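3'-5'-exonuclease (Saccharomyces cerevisiae, PDB 3E2V) probably cuts double-stranded DNA without obvious specificity and trims it from the 3' to the 5' end, as a magnesium-dependent TatD-type nuclease. Local coordinates at residues 86-98 against 171-184. Residues are numbered along the deposited sequence; the frame is centred on the assembly and turned at random.
Sequences TIGVHPCCVNEFA and YSSKEMQKVFFEEQ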
ATOM      1  N   THR A  86       0.673  -6.786   4.515  1.00 12.27           N
ATOM      2  CA  THR A  86       0.144  -7.449   3.333  1.00 12.86           C
ATOM      3  C   THR A  86       1.075  -8.590   2.930  1.00 13.11           C
ATOM      4  O   THR A  86       2.199  -8.724   3.455  1.00 13.06           O
ATOM      5  CB  THR A  86       0.021  -6.447   2.133  1.00 12.71           C
ATOM      6  OG1 THR A  86       1.325  -6.188   1.587  1.00 13.59           O
ATOM      7  CG2 THR A  86      -0.589  -5.121   2.576  1.00 13.33           C
ATOM      8  N   ILE A  87       0.583  -9.421   2.000  1.00 12.18           N
ATOM      9  CA  ILE A  87       1.373 -10.431   1.278  1.00 12.62           C
ATOM     10  C   ILE A  87       0.960 -10.400  -0.182  1.00 12.20           C
ATOM     11  O   ILE A  87      -0.222 -10.475  -0.502  1.00 12.48           O
ATOM     12  CB  ILE A  87       1.130 -11.850   1.813  1.00 12.33           C
ATOM     13  CG1 ILE A  87       1.520 -11.944   3.296  1.00 12.14           C
ATOM     14  CG2 ILE A  87       1.899 -12.881   0.952  1.00 13.13           C
ATOM     15  CD1 ILE A  87       1.180 -13.300   3.935  1.00 13.75           C
ATOM     16  N   GLY A  88       1.943 -10.296  -1.058  1.00 12.43           N
ATOM     17  CA  GLY A  88       1.668 -10.226  -2.497  1.00 13.13           C
ATOM     18  C   GLY A  88       2.903  -9.870  -3.280  1.00 12.91           C
ATOM     19  O   GLY A  88       3.934  -9.555  -2.700  1.00 13.99           O
ATOM     20  N   VAL A  89       2.797  -9.946  -4.605  1.00 12.82           N
ATOM     21  CA  VAL A  89       3.917  -9.588  -5.494  1.00 12.63           C
ATOM     22  C   VAL A  89       3.507  -8.448  -6.417  1.00 13.07           C
ATOM     23  O   VAL A  89       2.562  -8.577  -7.189  1.00 13.38           O
ATOM     24  CB  VAL A  89       4.422 -10.792  -6.325  1.00 12.75           C
ATOM     25  CG1 VAL A  89       5.652 -10.420  -7.139  1.00 13.52           C
ATOM     26  CG2 VAL A  89       4.750 -11.948  -5.403  1.00 13.77           C
ATOM     27  N   HIS A  90       4.214  -7.334  -6.289  1.00 13.22           N
ATOM     28  CA  HIS A  90       3.950  -6.070  -6.977  1.00 13.73           C
ATOM     29  C   HIS A  90       4.408  -6.206  -8.429  1.00 14.31           C
ATOM     30  O   HIS A  90       5.282  -7.018  -8.726  1.00 12.95           O
ATOM     31  CB  HIS A  90       4.790  -5.050  -6.192  1.00 14.34           C
ATOM     32  CG  HIS A  90       4.736  -3.633  -6.652  1.00 15.50           C
ATOM     33  ND1 HIS A  90       5.303  -3.197  -7.827  1.00 15.53           N
ATOM     34  CD2 HIS A  90       4.320  -2.520  -6.005  1.00 17.81           C
ATOM     35  CE1 HIS A  90       5.183  -1.883  -7.917  1.00 17.55           C
ATOM     36  NE2 HIS A  90       4.606  -1.447  -6.813  1.00 19.12           N
ATOM     37  N   PRO A  91       3.806  -5.430  -9.343  1.00 14.38           N
ATOM     38  CA  PRO A  91       4.255  -5.483 -10.735  1.00 15.62           C
ATOM     39  C   PRO A  91       5.779  -5.277 -10.921  1.00 16.39           C
ATOM     40  O   PRO A  91       6.328  -5.826 -11.893  1.00 18.09           O
ATOM     41  CB  PRO A  91       3.419  -4.382 -11.420  1.00 15.32           C
ATOM     42  CG  PRO A  91       2.868  -3.548 -10.279  1.00 14.94           C
ATOM     43  CD  PRO A  91       2.656  -4.523  -9.171  1.00 14.79           C
ATOM     44  N   CYS A  92       6.454  -4.565 -10.004  1.00 17.19           N
ATOM     45  CA  CYS A  92       7.937  -4.411  -9.987  1.00 18.33           C
ATOM     46  C   CYS A  92       8.633  -5.743 -10.080  1.00 17.77           C
ATOM     47  O   CYS A  92       9.761  -5.851 -10.565  1.00 18.19           O
ATOM     48  CB  CYS A  92       8.449  -3.798  -8.652  1.00 19.52           C
ATOM     49  SG  CYS A  92       8.082  -4.782  -7.100  1.00 24.18           S
ATOM     50  N   CYS A  93       7.981  -6.761  -9.539  1.00 16.23           N
ATOM     51  CA  CYS A  93       8.701  -7.907  -9.031  1.00 16.85           C
ATOM     52  C   CYS A  93       8.161  -9.218  -9.553  1.00 15.47           C
ATOM     53  O   CYS A  93       8.572 -10.289  -9.085  1.00 15.64           O
ATOM     54  CB  CYS A  93       8.654  -7.855  -7.503  1.00 16.68           C
ATOM     55  SG  CYS A  93       9.468  -6.322  -6.819  1.00 22.12           S
ATOM     56  N   VAL A  94       7.255  -9.141 -10.533  1.00 14.72           N
ATOM     57  CA  VAL A  94       6.622 -10.367 -11.036  1.00 15.18           C
ATOM     58  C   VAL A  94       7.593 -11.307 -11.736  1.00 15.90           C
ATOM     59  O   VAL A  94       7.278 -12.479 -11.936  1.00 16.38           O
ATOM     60  CB  VAL A  94       5.373 -10.083 -11.919  1.00 14.66           C
ATOM     61  CG1 VAL A  94       4.219  -9.540 -11.067  1.00 15.28           C
ATOM     62  CG2 VAL A  94       5.711  -9.145 -13.073  1.00 16.34           C
ATOM     63  N   ASN A  95       8.774 -10.812 -12.105  1.00 16.21           N
ATOM     64  CA  ASN A  95       9.766 -11.706 -12.710  1.00 17.07           C
ATOM     65  C   ASN A  95      10.167 -12.834 -11.762  1.00 18.05           C
ATOM     66  O   ASN A  95      10.673 -13.865 -12.209  1.00 17.95           O
ATOM     67  CB  ASN A  95      11.022 -10.948 -13.157  1.00 17.43           C
ATOM     68  CG  ASN A  95      10.808 -10.122 -14.412  1.00 17.55           C
ATOM     69  OD1 ASN A  95       9.737 -10.138 -15.003  1.00 17.93           O
ATOM     70  ND2 ASN A  95      11.857  -9.406 -14.834  1.00 17.78           N
ATOM     71  N   GLU A  96       9.955 -12.647 -10.464  1.00 17.90           N
ATOM     72  CA  GLU A  96      10.284 -13.718  -9.518  1.00 18.73           C
ATOM     73  C   GLU A  96       9.415 -14.970  -9.709  1.00 18.50           C
ATOM     74  O   GLU A  96       9.795 -16.049  -9.268  1.00 18.86           O
ATOM     75  CB  GLU A  96      10.287 -13.247  -8.078  1.00 20.20           C
ATOM     76  CG  GLU A  96       8.955 -13.030  -7.478  1.00 20.86           C
ATOM     77  CD  GLU A  96       9.021 -13.063  -5.963  1.00 24.47           C
ATOM     78  OE1 GLU A  96       8.146 -12.475  -5.336  1.00 21.60           O
ATOM     79  OE2 GLU A  96       9.954 -13.667  -5.393  1.00 29.62           O
ATOM     80  N   PHE A  97       8.256 -14.826 -10.353  1.00 17.73           N
ATOM     81  CA  PHE A  97       7.455 -16.000 -10.715  1.00 18.37           C
ATOM     82  C   PHE A  97       8.109 -16.813 -11.820  1.00 19.89           C
ATOM     83  O   PHE A  97       7.752 -17.976 -12.008  1.00 20.57           O
ATOM     84  CB  PHE A  97       6.061 -15.601 -11.188  1.00 18.00           C
ATOM     85  CG  PHE A  97       5.162 -15.116 -10.079  1.00 16.30           C
ATOM     86  CD1 PHE A  97       4.693 -15.982  -9.100  1.00 16.33           C
ATOM     87  CD2 PHE A  97       4.787 -13.780 -10.022  1.00 14.54           C
ATOM     88  CE1 PHE A  97       3.861 -15.536  -8.077  1.00 15.69           C
ATOM     89  CE2 PHE A  97       3.943 -13.316  -9.022  1.00 14.16           C
ATOM     90  CZ  PHE A  97       3.481 -14.183  -8.037  1.00 15.57           C
ATOM     91  N   ALA A  98       9.060 -16.213 -12.536  1.00 20.26           N
ATOM     92  CA  ALA A  98       9.636 -16.850 -13.718  1.00 21.28           C
ATOM     93  C   ALA A  98      11.077 -17.303 -13.519  1.00 22.34           C
ATOM     94  O   ALA A  98      11.532 -18.166 -14.282  1.00 23.40           O
ATOM     95  CB  ALA A  98       9.534 -15.941 -14.913  1.00 21.57           C
ATOM     96  N   TYR A 171      11.276  -2.790 -15.302  1.00 17.45           N
ATOM     97  CA  TYR A 171      11.312  -3.849 -14.299  1.00 18.27           C
ATOM     98  C   TYR A 171      10.621  -5.136 -14.754  1.00 17.70           C
ATOM     99  O   TYR A 171      11.051  -6.235 -14.393  1.00 17.75           O
ATOM    100  CB  TYR A 171      10.678  -3.382 -12.996  1.00 20.54           C
ATOM    101  CG  TYR A 171      11.498  -2.396 -12.196  1.00 24.04           C
ATOM    102  CD1 TYR A 171      12.894  -2.487 -12.142  1.00 28.73           C
ATOM    103  CD2 TYR A 171      10.875  -1.397 -11.462  1.00 28.95           C
ATOM    104  CE1 TYR A 171      13.651  -1.582 -11.377  1.00 29.17           C
ATOM    105  CE2 TYR A 171      11.618  -0.488 -10.702  1.00 29.32           C
ATOM    106  CZ  TYR A 171      12.997  -0.591 -10.667  1.00 28.17           C
ATOM    107  OH  TYR A 171      13.717   0.309  -9.905  1.00 30.12           O
ATOM    108  N   SER A 172       9.533  -4.991 -15.510  1.00 17.06           N
ATOM    109  CA  SER A 172       8.762  -6.155 -15.953  1.00 16.71           C
ATOM    110  C   SER A 172       7.939  -5.781 -17.168  1.00 16.24           C
ATOM    111  O   SER A 172       7.483  -4.648 -17.281  1.00 16.68           O
ATOM    112  CB  SER A 172       7.841  -6.628 -14.823  1.00 17.35           C
ATOM    113  OG  SER A 172       6.987  -5.574 -14.425  1.00 16.86           O
ATOM    114  N   SER A 173       7.752  -6.735 -18.075  1.00 15.88           N
ATOM    115  CA  SER A 173       6.950  -6.476 -19.256  1.00 15.57           C
ATOM    116  C   SER A 173       5.464  -6.339 -18.947  1.00 15.15           C
ATOM    117  O   SER A 173       4.967  -6.867 -17.938  1.00 15.13           O
ATOM    118  CB  SER A 173       7.139  -7.604 -20.258  1.00 15.85           C
ATOM    119  OG  SER A 173       6.544  -8.792 -19.776  1.00 16.71           O
ATOM    120  N   LYS A 174       4.746  -5.662 -19.841  1.00 14.96           N
ATOM    121  CA  LYS A 174       3.300  -5.545 -19.698  1.00 15.68           C
ATOM    122  C   LYS A 174       2.638  -6.916 -19.583  1.00 15.74           C
ATOM    123  O   LYS A 174       1.746  -7.129 -18.761  1.00 15.95           O
ATOM    124  CB  LYS A 174       2.713  -4.762 -20.884  1.00 15.84           C
ATOM    125  CG  LYS A 174       1.232  -4.466 -20.727  1.00 17.90           C
ATOM    126  CD  LYS A 174       0.699  -3.531 -21.822  1.00 17.69           C
ATOM    127  CE  LYS A 174       0.499  -4.242 -23.132  1.00 21.48           C
ATOM    128  NZ  LYS A 174       0.010  -3.255 -24.166  1.00 23.24           N
ATOM    129  N   GLU A 175       3.070  -7.848 -20.420  1.00 15.97           N
ATOM    130  CA  GLU A 175       2.447  -9.171 -20.442  1.00 16.58           C
ATOM    131  C   GLU A 175       2.684  -9.906 -19.111  1.00 16.21           C
ATOM    132  O   GLU A 175       1.774 -10.558 -18.555  1.00 16.61           O
ATOM    133  CB  GLU A 175       3.001  -9.996 -21.612  1.00 16.76           C
ATOM    134  CG  GLU A 175       2.669  -9.470 -23.028  1.00 20.25           C
ATOM    135  CD  GLU A 175       3.349  -8.141 -23.402  1.00 23.25           C
ATOM    136  OE1 GLU A 175       4.500  -7.862 -22.982  1.00 23.06           O
ATOM    137  OE2 GLU A 175       2.718  -7.351 -24.140  1.00 28.16           O
ATOM    138  N   MET A 176       3.900  -9.798 -18.576  1.00 15.56           N
ATOM    139  CA  MET A 176       4.195 -10.440 -17.290  1.00 15.11           C
ATOM    140  C   MET A 176       3.385  -9.795 -16.163  1.00 14.77           C
ATOM    141  O   MET A 176       2.891 -10.489 -15.263  1.00 14.91           O
ATOM    142  CB  MET A 176       5.680 -10.373 -16.980  1.00 15.09           C
ATOM    143  CG  MET A 176       6.540 -11.394 -17.756  1.00 16.43           C
ATOM    144  SD  MET A 176       6.400 -13.134 -17.197  1.00 12.51           S
ATOM    145  CE  MET A 176       7.015 -12.997 -15.516  1.00 19.65           C
ATOM    146  N   GLN A 177       3.231  -8.473 -16.218  1.00 13.93           N
ATOM    147  CA  GLN A 177       2.420  -7.787 -15.209  1.00 13.73           C
ATOM    148  C   GLN A 177       0.975  -8.261 -15.259  1.00 13.79           C
ATOM    149  O   GLN A 177       0.370  -8.578 -14.229  1.00 13.19           O
ATOM    150  CB  GLN A 177       2.475  -6.273 -15.393  1.00 13.21           C
ATOM    151  CG  GLN A 177       3.836  -5.654 -15.083  1.00 13.33           C
ATOM    152  CD  GLN A 177       3.780  -4.136 -15.042  1.00 14.03           C
ATOM    153  OE1 GLN A 177       2.714  -3.546 -14.792  1.00 14.47           O
ATOM    154  NE2 GLN A 177       4.925  -3.497 -15.260  1.00 14.23           N
ATOM    155  N   LYS A 178       0.396  -8.279 -16.453  1.00 14.65           N
ATOM    156  CA  LYS A 178      -1.024  -8.622 -16.577  1.00 14.41           C
ATOM    157  C   LYS A 178      -1.265 -10.062 -16.142  1.00 14.29           C
ATOM    158  O   LYS A 178      -2.218 -10.350 -15.403  1.00 15.40           O
ATOM    159  CB  LYS A 178      -1.502  -8.404 -18.017  1.00 14.80           C
ATOM    160  CG  LYS A 178      -1.651  -6.928 -18.369  1.00 16.81           C
ATOM    161  CD  LYS A 178      -1.809  -6.733 -19.885  1.00 21.14           C
ATOM    162  CE  LYS A 178      -3.183  -7.096 -20.381  1.00 26.21           C
ATOM    163  NZ  LYS A 178      -3.155  -7.080 -21.892  1.00 28.02           N
ATOM    164  N   VAL A 179      -0.419 -10.982 -16.604  1.00 14.46           N
ATOM    165  CA  VAL A 179      -0.636 -12.393 -16.269  1.00 15.14           C
ATOM    166  C   VAL A 179      -0.556 -12.652 -14.757  1.00 14.27           C
ATOM    167  O   VAL A 179      -1.420 -13.331 -14.192  1.00 14.57           O
ATOM    168  CB  VAL A 179       0.332 -13.329 -17.016  1.00 15.83           C
ATOM    169  CG1 VAL A 179       0.136 -14.761 -16.555  1.00 19.26           C
ATOM    170  CG2 VAL A 179       0.081 -13.245 -18.510  1.00 19.44           C
ATOM    171  N   PHE A 180       0.474 -12.114 -14.107  1.00 13.33           N
ATOM    172  CA  PHE A 180       0.672 -12.409 -12.687  1.00 13.42           C
ATOM    173  C   PHE A 180      -0.166 -11.561 -11.736  1.00 13.34           C
ATOM    174  O   PHE A 180      -0.407 -11.973 -10.615  1.00 13.24           O
ATOM    175  CB  PHE A 180       2.164 -12.501 -12.359  1.00 13.81           C
ATOM    176  CG  PHE A 180       2.784 -13.722 -12.948  1.00 14.16           C
ATOM    177  CD1 PHE A 180       2.497 -14.970 -12.401  1.00 13.62           C
ATOM    178  CD2 PHE A 180       3.538 -13.650 -14.115  1.00 14.32           C
ATOM    179  CE1 PHE A 180       3.017 -16.144 -12.980  1.00 13.59           C
ATOM    180  CE2 PHE A 180       4.049 -14.814 -14.712  1.00 15.31           C
ATOM    181  CZ  PHE A 180       3.782 -16.049 -14.156  1.00 15.77           C
ATOM    182  N   PHE A 181      -0.651 -10.409 -12.199  1.00 12.99           N
ATOM    183  CA  PHE A 181      -1.727  -9.724 -11.460  1.00 12.73           C
ATOM    184  C   PHE A 181      -2.953 -10.646 -11.432  1.00 13.23           C
ATOM    185  O   PHE A 181      -3.534 -10.914 -10.366  1.00 13.08           O
ATOM    186  CB  PHE A 181      -2.030  -8.381 -12.130  1.00 13.15           C
ATOM    187  CG  PHE A 181      -3.171  -7.594 -11.519  1.00 13.02           C
ATOM    188  CD1 PHE A 181      -3.446  -7.618 -10.142  1.00 12.96           C
ATOM    189  CD2 PHE A 181      -3.910  -6.749 -12.329  1.00 14.14           C
ATOM    190  CE1 PHE A 181      -4.491  -6.840  -9.617  1.00 12.49           C
ATOM    191  CE2 PHE A 181      -4.936  -5.967 -11.826  1.00 13.05           C
ATOM    192  CZ  PHE A 181      -5.235  -5.998 -10.474  1.00 13.13           C
ATOM    193  N   GLU A 182      -3.341 -11.140 -12.607  1.00 13.30           N
ATOM    194  CA  GLU A 182      -4.526 -11.972 -12.688  1.00 14.07           C
ATOM    195  C   GLU A 182      -4.393 -13.292 -11.927  1.00 13.91           C
ATOM    196  O   GLU A 182      -5.327 -13.687 -11.235  1.00 13.69           O
ATOM    197  CB  GLU A 182      -4.919 -12.226 -14.145  1.00 13.97           C
ATOM    198  CG  GLU A 182      -6.158 -13.113 -14.266  1.00 17.56           C
ATOM    199  CD  GLU A 182      -6.756 -13.097 -15.653  1.00 22.91           C
ATOM    200  OE1 GLU A 182      -6.519 -12.135 -16.413  1.00 24.48           O
ATOM    201  OE2 GLU A 182      -7.474 -14.066 -15.973  1.00 24.81           O
ATOM    202  N   GLU A 183      -3.240 -13.956 -12.011  1.00 13.49           N
ATOM    203  CA  GLU A 183      -3.072 -15.211 -11.271  1.00 13.28           C
ATOM    204  C   GLU A 183      -3.132 -14.988  -9.752  1.00 13.32           C
ATOM    205  O   GLU A 183      -3.684 -15.811  -9.013  1.00 14.21           O
ATOM    206  CB  GLU A 183      -1.775 -15.951 -11.660  1.00 13.19           C
ATOM    207  CG  GLU A 183      -1.777 -16.450 -13.108  1.00 15.40           C
ATOM    208  CD  GLU A 183      -2.968 -17.379 -13.422  1.00 15.76           C
ATOM    209  OE1 GLU A 183      -3.189 -18.374 -12.680  1.00 17.78           O
ATOM    210  OE2 GLU A 183      -3.685 -17.109 -14.418  1.00 18.61           O
ATOM    211  N   GLN A 184      -2.578 -13.867  -9.290  1.00 12.67           N
ATOM    212  CA  GLN A 184      -2.704 -13.531  -7.869  1.00 12.25           C
ATOM    213  C   GLN A 184      -4.131 -13.198  -7.466  1.00 12.64           C
ATOM    214  O   GLN A 184      -4.564 -13.536  -6.366  1.00 12.98           O
ATOM    215  CB  GLN A 184      -1.729 -12.406  -7.496  1.00 12.29           C
ATOM    216  CG  GLN A 184      -0.268 -12.891  -7.498  1.00 11.97           C
ATOM    217  CD  GLN A 184       0.685 -11.785  -7.107  1.00 12.11           C
ATOM    218  OE1 GLN A 184       1.013 -11.639  -5.929  1.00 13.12           O
ATOM    219  NE2 GLN A 184       1.087 -10.959  -8.082  1.00 12.37           N
TER
HETATM  220  O   HOH W   1      10.035  -8.031 -12.159  1.00 17.45           O
HETATM  221  O   HOH W   2       9.375  -9.120 -17.523  1.00 18.59           O
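Gln184 reads the backbone of Val89 like a neighbouring strand: its chain runs extended beyond CG (chi2 -179°), carrying the amide out so that OE1 takes Val89 N at 2.8 Å on a lone pair and NE2 gives an almost straight bond (169°) to Val89 O at 2.9 Å. The second N-H of NE2 reaches Phe180 O from above the carbonyl plane; together the three bonds fix the amide's rotation. With an alanine in place of Gln184, the N and O of buried Val89 would probably lose both partners, and a gap would open beside the Phe97 ring edge. That ring lies nearly parallel to Phe180 (8°) but slid, with Phe97 CB over the Phe180 face, 3.7 Å from its centroid; Val94 CG1 packs on Phe180 CB (3.8 Å). Ser172 OG donates to Pro91 O (2.6 Å) while accepting from Gln177 NE2; Gln177 OE1 takes Asp165 N. One water joins Cys92 O, Asn95 N and Tyr171 O; another links Asn95 OD1 to Ser173 N, while Asn95 ND2 turns to Asn120. Directional polar bonds around an apolar centre thus tie the loop after strand 82-87 of this TIM barrel to helix 174-187 and its lead-in.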